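Local coordinates for MsStt7d protein (Micromonas, PDB 4IX3) that probably phosphorylates other proteins with ATP, as the catalytic kinase domain of an algal homolog of the state transition kinase Stt7, at residues Glu120-Met123 with Arg124-Thr127; Lys147-Arg150 with Glu151-Gly154. All blocks are in the same frame, centred on the assembly; numbering follows the deposited sequence.

Contact 1: Glu120-Met123 with Arg124-Thr127; sequences EALM and RRGT
The short helix 119-125 follows strand 106-112 and the hinge after it in the protein kinase fold and corresponds in position to helix alphaD of the C-lobe; Glu120-Met123 and Arg124-Thr127 form its last turn and a half and its exit. Glu120 and Arg124, one turn apart, lie stacked. With CG of Glu120 anti to the backbone N (chi1 179°), its chain comes alongside the extended Arg124, and chi3 of 83° turns the carboxylate to within 2° of parallel to the guanidinium plane. Glu120 CG sits 3.6 Å above that plane, offset toward its rim, and Glu120 CD is 3.6 Å from Arg124 NH1. The salt bridge from Glu120 OE2 to Arg124 NH1 is long, 3.8 Å, and purely electrostatic, since no N-H points at the oxygen. NH2 of Arg124 meets Asp268 in a salt bridge and NE bonds the carbonyl of Arg266. Met123 runs beside Arg124 and, with Leu122, packs on Leu130 of helix 127-133. Leu122 also offers CD2 to Arg125 NH1 at 3.5 Å, an oblique contact made by the bend of the arginine at chi3. Gly126 leaves the helix with positive phi, where a side chain would jam against the preceding carbonyl, and occupies the N-cap position of helix 127-133. Gly126 N still closes the turn, bonding Leu122 O at 3.0 Å.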
loop_
_atom_site.group_PDB
_atom_site.type_symbol
_atom_site.label_atom_id
_atom_site.label_comp_id
_atom_site.label_asym_id
_atom_site.label_seq_id
_atom_site.Cartn_x
_atom_site.Cartn_y
_atom_site.Cartn_z
ATOM N N GLU B 120 -18.665 7.084 -1.829
ATOM C CA GLU B 120 -18.411 6.362 -3.084
ATOM C C GLU B 120 -19.448 5.267 -3.267
ATOM O O GLU B 120 -20.055 5.137 -4.351
ATOM C CB GLU B 120 -16.981 5.789 -3.127
ATOM C CG GLU B 120 -16.694 5.002 -4.409
ATOM C CD GLU B 120 -15.338 4.318 -4.292
ATOM O OE1 GLU B 120 -15.286 3.224 -3.687
ATOM O OE2 GLU B 120 -14.315 4.878 -4.743
ATOM N N ALA B 121 -19.621 4.453 -2.235
ATOM C CA ALA B 121 -20.536 3.318 -2.376
ATOM C C ALA B 121 -21.980 3.807 -2.538
ATOM O O ALA B 121 -22.727 3.282 -3.377
ATOM C CB ALA B 121 -20.380 2.372 -1.177
ATOM N N LEU B 122 -22.377 4.851 -1.797
ATOM C CA LEU B 122 -23.744 5.317 -1.870
ATOM C C LEU B 122 -23.977 5.941 -3.239
ATOM O O LEU B 122 -25.019 5.674 -3.827
ATOM C CB LEU B 122 -23.976 6.367 -0.782
ATOM C CG LEU B 122 -24.103 5.810 0.648
ATOM C CD1 LEU B 122 -23.909 6.968 1.631
ATOM C CD2 LEU B 122 -25.470 5.163 0.852
ATOM N N MET B 123 -23.063 6.783 -3.714
ATOM C CA MET B 123 -23.309 7.478 -4.982
ATOM C C MET B 123 -23.430 6.465 -6.119
ATOM O O MET B 123 -24.240 6.688 -7.026
ATOM C CB MET B 123 -22.248 8.529 -5.286
ATOM C CG MET B 123 -20.915 8.009 -5.800
ATOM S SD MET B 123 -19.714 9.357 -5.899
ATOM C CE MET B 123 -18.412 8.414 -6.710
ATOM N N ARG B 124 -22.674 5.376 -6.052
ATOM C CA ARG B 124 -22.751 4.357 -7.100
ATOM C C ARG B 124 -24.021 3.518 -7.001
ATOM O O ARG B 124 -24.494 3.039 -8.039
ATOM C CB ARG B 124 -21.475 3.517 -7.133
ATOM C CG ARG B 124 -20.307 4.352 -7.587
ATOM C CD ARG B 124 -18.964 3.633 -7.514
ATOM N NE ARG B 124 -17.899 4.465 -8.066
ATOM C CZ ARG B 124 -16.610 4.141 -8.105
ATOM N NH1 ARG B 124 -16.186 3.036 -7.504
ATOM N NH2 ARG B 124 -15.748 4.993 -8.667
ATOM N N ARG B 125 -24.597 3.373 -5.801
ATOM C CA ARG B 125 -25.907 2.733 -5.652
ATOM C C ARG B 125 -26.983 3.655 -6.249
ATOM O O ARG B 125 -27.916 3.202 -6.899
ATOM C CB ARG B 125 -26.226 2.438 -4.175
ATOM C CG ARG B 125 -25.536 1.197 -3.634
ATOM C CD ARG B 125 -25.695 1.073 -2.120
ATOM N NE ARG B 125 -27.102 0.956 -1.745
ATOM C CZ ARG B 125 -27.639 1.371 -0.597
ATOM N NH1 ARG B 125 -26.900 1.963 0.342
ATOM N NH2 ARG B 125 -28.946 1.209 -0.398
ATOM N N GLY B 126 -26.817 4.956 -6.064
ATOM C CA GLY B 126 -27.685 5.944 -6.707
ATOM C C GLY B 126 -27.814 7.208 -5.874
ATOM O O GLY B 126 -27.528 7.258 -4.664
ATOM N N THR B 127 -28.305 8.265 -6.510
ATOM C CA THR B 127 -28.595 9.524 -5.816
ATOM C C THR B 127 -29.638 9.356 -4.715
ATOM O O THR B 127 -29.501 9.994 -3.658
ATOM C CB THR B 127 -29.043 10.582 -6.820
ATOM O OG1 THR B 127 -27.913 10.842 -7.661
ATOM C CG2 THR B 127 -29.540 11.853 -6.118
#

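Contact 2: Lys147-Arg150 with Glu151-Gly154; sequences KAMR and ELLG
CG of Lys147 stands anti to the backbone N (chi1 -175°) and the chain bends only at chi4 (-67°), while Glu151, its CG anti to the carbonyl carbon, reaches back extended; the two side chains thus meet one helical turn apart. Lys147 NZ donates to Glu151 OE1 at 2.7 Å, on the syn lone pair, in a short salt bridge. A water bridges the pair as well, accepting from Lys147 NZ at 2.9 Å and donating to Glu151 OE2 at 2.7 Å. Both ends have further partners: the ammonium bonds Met134 O, and OE2 takes the backbone N-H of Leu184 in strand 183-186. Were Glu151 replaced by an alanine, Lys147 would probably lose its countercharge and the Leu184 N-H this acceptor, weakening the join between helix and strand. Around the helix, Met149 folds through chi2 and chi3, laying SD beside Leu152 CD2 at 4.1 Å and CE across Leu153 CG at 4.0 Å. These three side chains pack on helix 246-261. Gly154 N bonds Arg150 O at 3.0 Å. The i to i+4 ion pair and the apolar side facing helix 246-261 both belong to the long helix 141-161, which corresponds to helix alphaE at the centre of the kinase C-lobe and precedes the catalytic loop.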
loop_
_atom_site.group_PDB
_atom_site.type_symbol
_atom_site.label_atom_id
_atom_site.label_comp_id
_atom_site.label_asym_id
_atom_site.label_seq_id
_atom_site.Cartn_x
_atom_site.Cartn_y
_atom_site.Cartn_z
ATOM N N LYS B 147 -25.619 20.099 -0.766
ATOM C CA LYS B 147 -25.478 19.781 0.648
ATOM C C LYS B 147 -24.091 19.217 0.960
ATOM O O LYS B 147 -23.417 19.613 1.918
ATOM C CB LYS B 147 -26.577 18.844 1.109
ATOM C CG LYS B 147 -26.549 18.560 2.617
ATOM C CD LYS B 147 -27.696 17.621 3.029
ATOM C CE LYS B 147 -28.002 17.585 4.525
ATOM N NZ LYS B 147 -26.861 16.973 5.275
ATOM N N ALA B 148 -23.655 18.238 0.154
ATOM C CA ALA B 148 -22.367 17.583 0.390
ATOM C C ALA B 148 -21.232 18.567 0.233
ATOM O O ALA B 148 -20.275 18.553 1.012
ATOM C CB ALA B 148 -22.169 16.431 -0.578
ATOM N N MET B 149 -21.251 19.392 -0.824
ATOM C CA MET B 149 -20.164 20.307 -1.058
ATOM C C MET B 149 -20.092 21.380 0.024
ATOM O O MET B 149 -18.992 21.809 0.387
ATOM C CB MET B 149 -20.176 20.884 -2.478
ATOM C CG MET B 149 -19.865 19.888 -3.585
ATOM S SD MET B 149 -18.272 19.029 -3.414
ATOM C CE MET B 149 -17.181 20.445 -3.562
ATOM N N ARG B 150 -21.242 21.835 0.511
ATOM C CA ARG B 150 -21.182 22.851 1.561
ATOM C C ARG B 150 -20.497 22.229 2.786
ATOM O O ARG B 150 -19.654 22.902 3.418
ATOM C CB ARG B 150 -22.616 23.299 1.907
ATOM C CG ARG B 150 -22.674 24.450 2.906
ATOM C CD ARG B 150 -24.102 24.815 3.284
ATOM N NE ARG B 150 -24.844 25.406 2.170
ATOM C CZ ARG B 150 -25.817 24.799 1.502
ATOM N NH1 ARG B 150 -26.167 23.557 1.839
ATOM N NH2 ARG B 150 -26.480 25.469 0.550
ATOM N N GLU B 151 -20.860 20.976 3.104
ATOM C CA GLU B 151 -20.236 20.318 4.272
ATOM C C GLU B 151 -18.751 20.026 4.055
ATOM O O GLU B 151 -17.904 20.292 4.917
ATOM C CB GLU B 151 -21.013 19.043 4.581
ATOM C CG GLU B 151 -22.410 19.378 5.072
ATOM C CD GLU B 151 -23.357 18.206 5.105
ATOM O OE1 GLU B 151 -24.556 18.432 5.460
ATOM O OE2 GLU B 151 -22.983 17.045 4.745
ATOM N N LEU B 152 -18.413 19.503 2.890
ATOM C CA LEU B 152 -17.012 19.189 2.587
ATOM C C LEU B 152 -16.134 20.439 2.542
ATOM O O LEU B 152 -15.047 20.473 3.149
ATOM C CB LEU B 152 -16.941 18.508 1.212
ATOM C CG LEU B 152 -15.498 18.222 0.722
ATOM C CD1 LEU B 152 -14.722 17.340 1.713
ATOM C CD2 LEU B 152 -15.603 17.532 -0.644
ATOM N N LEU B 153 -16.567 21.494 1.827
ATOM C CA LEU B 153 -15.772 22.677 1.716
ATOM C C LEU B 153 -15.667 23.348 3.109
ATOM O O LEU B 153 -14.596 23.892 3.435
ATOM C CB LEU B 153 -16.316 23.661 0.686
ATOM C CG LEU B 153 -16.259 23.148 -0.746
ATOM C CD1 LEU B 153 -17.107 24.082 -1.615
ATOM C CD2 LEU B 153 -14.842 23.102 -1.239
ATOM N N GLY B 154 -16.750 23.331 3.921
ATOM C CA GLY B 154 -16.637 23.956 5.255
ATOM C C GLY B 154 -15.624 23.191 6.115
ATOM O O GLY B 154 -14.833 23.796 6.813
HETATM O O HOH W 1 -24.858 15.132 4.203
#

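Overall arrangement
Contacts 1 and 2 lie in series along the chain, on helices 119-125 and 141-161 of the kinase C-lobe; their centres are 17 Å apart and their nearest atoms about 9 Å, so they do not touch. Both approach Asn173, which binds magnesium in a crystal structure of this protein though no ion sits on it here: the side chains of Glu120 and Leu152 are each about 8 Å from its own. A bound magnesium ion lies about 11 Å from the Glu120 side chain and 14 Å from that of Leu152. Asp168 and Asp188 form a magnesium site; the Asp168 side chain is about 10 Å from that of Glu120. Contact 1 borders Pro171 and Ala172, whereas contact 2 backs strand 183-186, which leads to Asp188.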